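Long-range contacts in C24 protein (Bizionia argentinensis JUB59, PDB 6OV6), which is of unknown function but probably forms the receptor-binding tip of a temperate bacteriophage's long tail fiber, and binds manganese: residues Thr82-Glu87 with His95-Val100; Ser48-Thr53 with Gly68-Ser73; Gly147-Asp152 with Tyr272-Gly277. All coordinates share one frame; numbering follows the deposited sequence.

Interaction 1 of 3, residues Thr82-Glu87 with His95-Val100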
loop_
_atom_site.group_PDB
_atom_site.type_symbol
_atom_site.label_atom_id
_atom_site.label_comp_id
_atom_site.label_asym_id
_atom_site.label_seq_id
_atom_site.Cartn_x
_atom_site.Cartn_y
_atom_site.Cartn_z
ATOM N N THR A 82 -49.446 -29.061 30.595
ATOM C CA THR A 82 -48.732 -28.402 31.699
ATOM C C THR A 82 -48.484 -29.393 32.845
ATOM O O THR A 82 -47.515 -29.231 33.592
ATOM C CB THR A 82 -49.418 -27.094 32.137
ATOM O OG1 THR A 82 -50.821 -27.315 32.313
ATOM C CG2 THR A 82 -49.187 -25.955 31.143
ATOM N N SER A 83 -49.350 -30.434 32.954
ATOM C CA SER A 83 -49.214 -31.540 33.902
ATOM C C SER A 83 -48.205 -32.501 33.244
ATOM O O SER A 83 -48.509 -33.129 32.215
ATOM C CB SER A 83 -50.563 -32.223 34.132
ATOM O OG SER A 83 -50.465 -33.275 35.078
ATOM N N LYS A 84 -46.973 -32.533 33.787
ATOM C CA LYS A 84 -45.866 -33.327 33.238
ATOM C C LYS A 84 -45.813 -34.799 33.720
ATOM O O LYS A 84 -44.823 -35.499 33.483
ATOM C CB LYS A 84 -44.521 -32.582 33.403
ATOM C CG LYS A 84 -44.460 -31.197 32.728
ATOM C CD LYS A 84 -44.361 -31.277 31.195
ATOM C CE LYS A 84 -44.371 -29.925 30.519
ATOM N NZ LYS A 84 -45.259 -29.912 29.323
ATOM N N GLU A 85 -46.910 -35.265 34.358
ATOM C CA GLU A 85 -47.112 -36.624 34.877
ATOM C C GLU A 85 -48.550 -37.067 34.589
ATOM O O GLU A 85 -49.458 -36.224 34.574
ATOM C CB GLU A 85 -46.855 -36.657 36.381
ATOM N N PHE A 86 -48.759 -38.387 34.368
ATOM C CA PHE A 86 -50.084 -38.961 34.098
ATOM C C PHE A 86 -50.395 -40.134 35.043
ATOM O O PHE A 86 -50.333 -41.302 34.651
ATOM C CB PHE A 86 -50.241 -39.340 32.616
ATOM C CG PHE A 86 -51.661 -39.654 32.201
ATOM C CD1 PHE A 86 -52.566 -38.633 31.932
ATOM C CD2 PHE A 86 -52.076 -40.966 32.017
ATOM C CE1 PHE A 86 -53.871 -38.922 31.517
ATOM C CE2 PHE A 86 -53.381 -41.255 31.608
ATOM C CZ PHE A 86 -54.268 -40.232 31.356
ATOM N N GLU A 87 -50.722 -39.801 36.301
ATOM C CA GLU A 87 -51.030 -40.782 37.342
ATOM C C GLU A 87 -52.494 -41.235 37.290
ATOM O O GLU A 87 -53.359 -40.479 36.831
ATOM C CB GLU A 87 -50.633 -40.251 38.738
ATOM C CG GLU A 87 -49.136 -40.004 38.916
ATOM C CD GLU A 87 -48.218 -41.193 38.683
ATOM O OE1 GLU A 87 -48.487 -42.274 39.255
ATOM O OE2 GLU A 87 -47.226 -41.041 37.933
ATOM N N HIS A 95 -54.468 -28.316 30.067
ATOM C CA HIS A 95 -53.959 -27.024 29.609
ATOM C C HIS A 95 -52.608 -27.278 28.951
ATOM O O HIS A 95 -51.794 -28.032 29.482
ATOM C CB HIS A 95 -53.842 -26.038 30.777
ATOM C CG HIS A 95 -55.155 -25.809 31.471
ATOM N ND1 HIS A 95 -56.145 -25.015 30.904
ATOM C CD2 HIS A 95 -55.611 -26.309 32.646
ATOM C CE1 HIS A 95 -57.158 -25.042 31.757
ATOM N NE2 HIS A 95 -56.889 -25.815 32.817
ATOM N N PHE A 96 -52.391 -26.692 27.776
ATOM C CA PHE A 96 -51.155 -26.920 27.028
ATOM C C PHE A 96 -50.189 -25.748 27.061
ATOM O O PHE A 96 -50.603 -24.594 27.187
ATOM C CB PHE A 96 -51.480 -27.273 25.567
ATOM C CG PHE A 96 -52.292 -28.526 25.360
ATOM C CD1 PHE A 96 -51.705 -29.783 25.476
ATOM C CD2 PHE A 96 -53.647 -28.452 25.048
ATOM C CE1 PHE A 96 -52.464 -30.949 25.318
ATOM C CE2 PHE A 96 -54.399 -29.616 24.855
ATOM C CZ PHE A 96 -53.800 -30.858 24.986
ATOM N N GLU A 97 -48.903 -26.059 26.889
ATOM C CA GLU A 97 -47.805 -25.089 26.780
ATOM C C GLU A 97 -47.059 -25.389 25.480
ATOM O O GLU A 97 -47.007 -26.549 25.056
ATOM C CB GLU A 97 -46.861 -25.162 28.001
ATOM C CG GLU A 97 -46.278 -26.541 28.266
ATOM C CD GLU A 97 -45.397 -26.635 29.494
ATOM O OE1 GLU A 97 -45.944 -26.707 30.619
ATOM O OE2 GLU A 97 -44.160 -26.708 29.325
ATOM N N ARG A 98 -46.544 -24.346 24.827
ATOM C CA ARG A 98 -45.816 -24.465 23.575
ATOM C C ARG A 98 -44.361 -24.112 23.778
ATOM O O ARG A 98 -44.049 -23.150 24.462
ATOM C CB ARG A 98 -46.471 -23.612 22.473
ATOM C CG ARG A 98 -47.759 -24.261 21.964
ATOM C CD ARG A 98 -48.648 -23.329 21.175
ATOM N NE ARG A 98 -48.089 -23.055 19.852
ATOM C CZ ARG A 98 -47.559 -21.892 19.500
ATOM N NH1 ARG A 98 -47.540 -20.879 20.356
ATOM N NH2 ARG A 98 -47.072 -21.724 18.280
ATOM N N TYR A 99 -43.474 -24.918 23.221
ATOM C CA TYR A 99 -42.029 -24.737 23.353
ATOM C C TYR A 99 -41.385 -25.455 22.204
ATOM O O TYR A 99 -42.060 -26.150 21.441
ATOM C CB TYR A 99 -41.501 -25.299 24.724
ATOM C CG TYR A 99 -41.808 -26.768 24.934
ATOM C CD1 TYR A 99 -40.862 -27.748 24.640
ATOM C CD2 TYR A 99 -43.067 -27.184 25.369
ATOM C CE1 TYR A 99 -41.156 -29.104 24.784
ATOM C CE2 TYR A 99 -43.377 -28.539 25.501
ATOM C CZ TYR A 99 -42.413 -29.495 25.225
ATOM O OH TYR A 99 -42.714 -30.827 25.353
ATOM N N VAL A 100 -40.086 -25.266 22.048
ATOM C CA VAL A 100 -39.323 -25.924 20.992
ATOM C C VAL A 100 -38.380 -26.916 21.648
ATOM O O VAL A 100 -37.831 -26.626 22.712
ATOM C CB VAL A 100 -38.593 -24.872 20.114
ATOM C CG1 VAL A 100 -37.638 -25.508 19.099
ATOM C CG2 VAL A 100 -39.619 -24.009 19.391
#
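Thr-82 and His-95 meet where the loop between antiparallel strands 74-81 and 96-102 leaves and rejoins the pair: strand 74-81 runs into the loop that holds Thr-82 to Glu-87, and strand 96-102 comes back beside it. One carbonyl oxygen, His-95 O, takes two donors from the same residue. Thr-82 N reaches it at 2.8 Å with an N-H...O angle of 164°, and Thr-82 OG1 lies 3.1 Å from His-95 O, well above the carbonyl plane. The hydroxyl can do this because chi1 of Thr-82 is 48°, which sets OG1 between its own N and carbonyl carbon. The same rotation places the methyl beside the carboxylate, with Thr-82 CG2 3.4 Å from Glu-97 OE1.

Glu-97 also has its CG between N and carbonyl carbon (chi1 56°), and from there the chain runs extended toward the loop. Lys-84 comes from the opposite direction, bent at chi2 and chi4, and forms a long salt bridge, 3.4 Å from Lys-84 NZ to Glu-97 OE2. The ammonium is also hydrogen-bonded to Ser-81 O, so the carboxylate is not its sole anchor. Tyr-99 OH bonds to Thr-80 OG1 on strand 74-81. This is a surface contact, and no other subunit of the assembly touches either segment. Lys-84 NZ also stands 4.5 Å from Tyr-99 CE2, oblique to the ring.

Interaction 2 of 3, residues Ser48-Thr53 with Gly68-Ser73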
loop_
_atom_site.group_PDB
_atom_site.type_symbol
_atom_site.label_atom_id
_atom_site.label_comp_id
_atom_site.label_asym_id
_atom_site.label_seq_id
_atom_site.Cartn_x
_atom_site.Cartn_y
_atom_site.Cartn_z
ATOM N N SER A 48 -22.482 -29.008 24.584
ATOM C CA SER A 48 -21.622 -29.596 25.611
ATOM C C SER A 48 -21.546 -31.096 25.334
ATOM O O SER A 48 -22.365 -31.870 25.840
ATOM C CB SER A 48 -22.170 -29.303 27.006
ATOM O OG SER A 48 -21.103 -29.193 27.932
ATOM N N GLY A 49 -20.602 -31.470 24.466
ATOM C CA GLY A 49 -20.410 -32.847 24.030
ATOM C C GLY A 49 -21.529 -33.297 23.111
ATOM O O GLY A 49 -21.674 -32.770 22.006
ATOM N N SER A 50 -22.349 -34.250 23.594
ATOM C CA SER A 50 -23.508 -34.813 22.898
ATOM C C SER A 50 -24.826 -34.068 23.279
ATOM O O SER A 50 -25.878 -34.361 22.716
ATOM C CB SER A 50 -23.626 -36.305 23.223
ATOM O OG SER A 50 -23.979 -36.494 24.587
ATOM N N THR A 51 -24.726 -33.119 24.239
ATOM C CA THR A 51 -25.787 -32.300 24.830
ATOM C C THR A 51 -25.852 -30.837 24.276
ATOM O O THR A 51 -24.843 -30.262 23.837
ATOM C CB THR A 51 -25.590 -32.365 26.368
ATOM O OG1 THR A 51 -25.908 -33.686 26.805
ATOM C CG2 THR A 51 -26.415 -31.353 27.164
ATOM N N THR A 52 -27.072 -30.269 24.284
ATOM C CA THR A 52 -27.373 -28.868 23.978
ATOM C C THR A 52 -28.190 -28.398 25.179
ATOM O O THR A 52 -29.161 -29.064 25.561
ATOM C CB THR A 52 -28.145 -28.693 22.661
ATOM O OG1 THR A 52 -27.396 -29.240 21.585
ATOM C CG2 THR A 52 -28.460 -27.220 22.351
ATOM N N THR A 53 -27.787 -27.276 25.793
ATOM C CA THR A 53 -28.509 -26.719 26.937
ATOM C C THR A 53 -29.855 -26.150 26.501
ATOM O O THR A 53 -30.105 -25.953 25.308
ATOM C CB THR A 53 -27.670 -25.614 27.622
ATOM O OG1 THR A 53 -27.407 -24.560 26.685
ATOM C CG2 THR A 53 -26.351 -26.146 28.215
ATOM N N GLY A 68 -33.541 -28.323 25.735
ATOM C CA GLY A 68 -32.402 -29.065 25.219
ATOM C C GLY A 68 -32.395 -30.521 25.638
ATOM O O GLY A 68 -33.407 -31.053 26.108
ATOM N N GLY A 69 -31.243 -31.143 25.467
ATOM C CA GLY A 69 -30.986 -32.550 25.763
ATOM C C GLY A 69 -29.979 -33.069 24.763
ATOM O O GLY A 69 -29.131 -32.295 24.303
ATOM N N GLN A 70 -30.091 -34.355 24.377
ATOM C CA GLN A 70 -29.200 -34.964 23.384
ATOM C C GLN A 70 -29.391 -34.290 22.023
ATOM O O GLN A 70 -30.501 -34.279 21.493
ATOM C CB GLN A 70 -29.424 -36.497 23.265
ATOM C CG GLN A 70 -28.917 -37.320 24.462
ATOM C CD GLN A 70 -27.418 -37.256 24.689
ATOM O OE1 GLN A 70 -26.603 -37.546 23.799
ATOM N NE2 GLN A 70 -27.034 -36.896 25.907
ATOM N N THR A 71 -28.317 -33.690 21.490
ATOM C CA THR A 71 -28.333 -32.989 20.196
ATOM C C THR A 71 -28.827 -33.899 19.100
ATOM O O THR A 71 -28.343 -35.027 18.968
ATOM C CB THR A 71 -26.944 -32.411 19.871
ATOM O OG1 THR A 71 -26.462 -31.716 21.011
ATOM C CG2 THR A 71 -26.941 -31.488 18.649
ATOM N N GLN A 72 -29.820 -33.409 18.341
ATOM C CA GLN A 72 -30.443 -34.067 17.199
ATOM C C GLN A 72 -30.341 -33.129 15.996
ATOM O O GLN A 72 -29.989 -31.959 16.159
ATOM C CB GLN A 72 -31.916 -34.411 17.487
ATOM C CG GLN A 72 -32.133 -35.605 18.409
ATOM C CD GLN A 72 -33.602 -35.982 18.499
ATOM O OE1 GLN A 72 -34.310 -36.138 17.491
ATOM N NE2 GLN A 72 -34.089 -36.146 19.712
ATOM N N SER A 73 -30.629 -33.638 14.796
ATOM C CA SER A 73 -30.530 -32.845 13.577
ATOM C C SER A 73 -31.733 -31.940 13.351
ATOM O O SER A 73 -31.639 -31.008 12.556
ATOM C CB SER A 73 -30.279 -33.730 12.358
ATOM O OG SER A 73 -31.302 -34.687 12.168
HETATM O O HOH W 1 -23.848 -32.095 20.654
#
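Thr-71 OG1 lies 2.7 Å from Thr-52 OG1, a hydrogen bond in which either hydroxyl could be the donor. A water is equally near, 2.7 Å from Thr-71 OG1, and donates in turn to the carbonyl oxygen of Gly-49, bridging the two segments. Both threonines have OG1 beside the backbone N (chi1 -59° in Thr-52, -48° in Thr-71), which brings the hydroxyls together while each CG2 sits anti to its own N. The two side chains cross at about a right angle.

The backbones belong to the antiparallel hairpin of strands 51-59 and 62-70, at the end remote from its connecting turn. Thr-52 and Gly-69 form the hydrogen-bonded pair: Thr-52 N to Gly-69 O and Gly-69 N to Thr-52 O are both 2.9 Å. Thr-51 and Gln-70 make the adjoining non-hydrogen-bonded pair, 4.6 Å between CA atoms. Next to it the type II' turn Ser-48 to Thr-51 leads in from strand 44-48, and Thr-71 N bonds to Ser-50 O at 2.8 Å.

Gln-70 points away from the other strand at CB but folds back at chi2, carrying its amide to the turn. There Ser-50 OG donates to Gln-70 OE1 over 2.9 Å, the hydroxyl oxygen tilted 15° from the amide carbonyl plane. The buried Thr-52 side chain packs on Phe-102 of strand 96-102, while Gly-68 CA approaches Thr-52 O to 3.3 Å in a CA-H...O contact.

Interaction 3 of 3, residues Gly147-Asp152 with Tyr272-Gly277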
loop_
_atom_site.group_PDB
_atom_site.type_symbol
_atom_site.label_atom_id
_atom_site.label_comp_id
_atom_site.label_asym_id
_atom_site.label_seq_id
_atom_site.Cartn_x
_atom_site.Cartn_y
_atom_site.Cartn_z
ATOM N N GLY A 147 -24.304 8.935 4.521
ATOM C CA GLY A 147 -23.503 9.033 5.737
ATOM C C GLY A 147 -22.015 8.866 5.474
ATOM O O GLY A 147 -21.199 9.126 6.354
ATOM N N TRP A 148 -21.660 8.442 4.269
ATOM C CA TRP A 148 -20.258 8.228 3.869
ATOM C C TRP A 148 -19.792 9.317 2.910
ATOM O O TRP A 148 -20.611 9.877 2.176
ATOM C CB TRP A 148 -20.093 6.851 3.191
ATOM C CG TRP A 148 -20.361 5.683 4.096
ATOM C CD1 TRP A 148 -21.581 5.180 4.455
ATOM C CD2 TRP A 148 -19.378 4.821 4.694
ATOM N NE1 TRP A 148 -21.419 4.084 5.275
ATOM C CE2 TRP A 148 -20.075 3.844 5.439
ATOM C CE3 TRP A 148 -17.964 4.778 4.662
ATOM C CZ2 TRP A 148 -19.409 2.831 6.149
ATOM C CZ3 TRP A 148 -17.304 3.805 5.395
ATOM C CH2 TRP A 148 -18.018 2.844 6.128
ATOM N N GLN A 149 -18.474 9.553 2.854
ATOM C CA GLN A 149 -17.887 10.484 1.896
ATOM C C GLN A 149 -16.481 10.015 1.550
ATOM O O GLN A 149 -15.880 9.251 2.302
ATOM C CB GLN A 149 -17.833 11.928 2.451
ATOM C CG GLN A 149 -16.783 12.167 3.529
ATOM C CD GLN A 149 -16.518 13.636 3.726
ATOM O OE1 GLN A 149 -17.273 14.337 4.413
ATOM N NE2 GLN A 149 -15.414 14.117 3.164
ATOM N N LEU A 150 -15.939 10.552 0.461
ATOM C CA LEU A 150 -14.573 10.301 0.022
ATOM C C LEU A 150 -13.606 10.922 1.049
ATOM O O LEU A 150 -13.891 11.997 1.599
ATOM C CB LEU A 150 -14.424 10.985 -1.347
ATOM C CG LEU A 150 -13.369 10.466 -2.320
ATOM C CD1 LEU A 150 -13.685 9.023 -2.790
ATOM C CD2 LEU A 150 -13.257 11.407 -3.514
ATOM N N CYS A 151 -12.471 10.245 1.342
ATOM C CA CYS A 151 -11.436 10.810 2.219
ATOM C C CYS A 151 -10.670 11.802 1.329
ATOM O O CYS A 151 -9.710 11.426 0.641
ATOM C CB CYS A 151 -10.522 9.722 2.771
ATOM S SG CYS A 151 -11.371 8.569 3.891
ATOM N N ASP A 152 -11.182 13.045 1.266
ATOM C CA ASP A 152 -10.665 14.094 0.377
ATOM C C ASP A 152 -10.106 15.355 1.056
ATOM O O ASP A 152 -9.731 16.309 0.367
ATOM C CB ASP A 152 -11.755 14.476 -0.639
ATOM C CG ASP A 152 -13.074 14.950 -0.026
ATOM O OD1 ASP A 152 -13.119 15.165 1.205
ATOM O OD2 ASP A 152 -14.076 15.018 -0.763
ATOM N N TYR A 272 -11.016 5.519 -1.166
ATOM C CA TYR A 272 -10.971 5.541 0.296
ATOM C C TYR A 272 -12.164 6.395 0.728
ATOM O O TYR A 272 -12.254 7.579 0.370
ATOM C CB TYR A 272 -9.678 6.120 0.856
ATOM C CG TYR A 272 -8.546 5.142 0.742
ATOM C CD1 TYR A 272 -8.503 4.007 1.545
ATOM C CD2 TYR A 272 -7.543 5.313 -0.208
ATOM C CE1 TYR A 272 -7.483 3.074 1.419
ATOM C CE2 TYR A 272 -6.507 4.374 -0.347
ATOM C CZ TYR A 272 -6.507 3.240 0.450
ATOM O OH TYR A 272 -5.557 2.261 0.333
ATOM N N ILE A 273 -13.100 5.777 1.429
ATOM C CA ILE A 273 -14.293 6.483 1.919
ATOM C C ILE A 273 -14.340 6.380 3.438
ATOM O O ILE A 273 -13.688 5.511 4.021
ATOM C CB ILE A 273 -15.610 6.007 1.253
ATOM C CG1 ILE A 273 -15.965 4.522 1.620
ATOM C CG2 ILE A 273 -15.649 6.316 -0.272
ATOM C CD1 ILE A 273 -17.399 4.074 1.192
ATOM N N ILE A 274 -15.142 7.230 4.088
ATOM C CA ILE A 274 -15.227 7.184 5.542
ATOM C C ILE A 274 -16.641 7.518 6.011
ATOM O O ILE A 274 -17.335 8.288 5.363
ATOM C CB ILE A 274 -14.157 8.110 6.181
ATOM C CG1 ILE A 274 -13.918 7.814 7.676
ATOM C CG2 ILE A 274 -14.381 9.596 5.873
ATOM C CD1 ILE A 274 -12.590 8.218 8.166
ATOM N N TYR A 275 -17.052 6.920 7.108
ATOM C CA TYR A 275 -18.366 7.197 7.645
ATOM C C TYR A 275 -18.308 8.462 8.519
ATOM O O TYR A 275 -17.542 8.517 9.462
ATOM C CB TYR A 275 -18.894 6.004 8.431
ATOM C CG TYR A 275 -20.303 6.242 8.925
ATOM C CD1 TYR A 275 -21.390 6.144 8.064
ATOM C CD2 TYR A 275 -20.545 6.612 10.242
ATOM C CE1 TYR A 275 -22.691 6.376 8.514
ATOM C CE2 TYR A 275 -21.843 6.871 10.695
ATOM C CZ TYR A 275 -22.907 6.752 9.828
ATOM O OH TYR A 275 -24.178 6.993 10.292
ATOM N N ILE A 276 -19.137 9.449 8.195
ATOM C CA ILE A 276 -19.240 10.720 8.916
ATOM C C ILE A 276 -20.475 10.709 9.834
ATOM O O ILE A 276 -20.349 10.974 11.025
ATOM C CB ILE A 276 -19.207 11.938 7.939
ATOM C CG1 ILE A 276 -17.869 11.987 7.124
ATOM C CG2 ILE A 276 -19.463 13.292 8.667
ATOM C CD1 ILE A 276 -16.515 12.227 7.941
ATOM N N GLY A 277 -21.627 10.378 9.281
ATOM C CA GLY A 277 -22.879 10.336 10.048
ATOM C C GLY A 277 -24.078 10.667 9.172
ATOM O O GLY A 277 -23.926 11.476 8.225
ATOM O OXT GLY A 277 -25.175 10.145 9.465
HETATM O O HOH W 2 -10.225 9.283 -0.737
#
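A three-stranded antiparallel sheet holds this contact, strand 148-150 forming one outer strand beside the central, C-terminal strand 267-275. Trp-148 and Tyr-275 form a non-hydrogen-bonded pair with side chains on the same face. Tyr-275 CB sits over the six-membered ring of Trp-148, 3.7 Å from its centroid and 4° off the normal, a CH-pi contact. With CG anti to the backbone N (chi1 -176°), the edge of the Tyr-275 ring meets the face of the Trp-148 five-membered ring, planes at 68°. Ile-273 CD1 touches Trp-148 CE3 at 3.6 Å.

Strand 135-137 completes the sheet on the other side of 267-275, and a second subunit closes over the aromatic face: Trp-148 NE1 bonds to Arg-125 O of that subunit, whose Arg-125 side chain also pairs with the terminal carboxylate of Gly-277. Gln-149 N bonds to Ile-274 O and Ile-274 N to Gln-149 O, their side chains on the other face. The pairing runs past the strand end, where Gly-147 O accepts from Ile-276 N at 2.8 Å and from Gly-277 N at 3.2 Å. Gln-149 CG lies 3.8 Å from Ile-276 CG1, and Cys-151 SG rests 3.6 Å from Ile-274 CB.

How the interactions relate
From the N terminus, interaction 2 comes first: 48-53 meets 68-73 after a hairpin excursion of 14 residues, most of them strand. Interaction 1 follows, closing the loop between strands 74-81 and 96-102, a loop whose residues 89-93 are not modelled. Interaction 3 is last and much longer in range, returning the C terminus to 147-152 across 119 residues. The three follow in series, so none nests in or crosses another. Interactions 1 and 2 reach the same mixed sheet through neighbouring strands 96-102 and 62-70, their centres about 21 Å apart. Interaction 3 ties a separate three-stranded sheet, its centre about 56 Å from that of interaction 1 and about 46 Å from that of interaction 2.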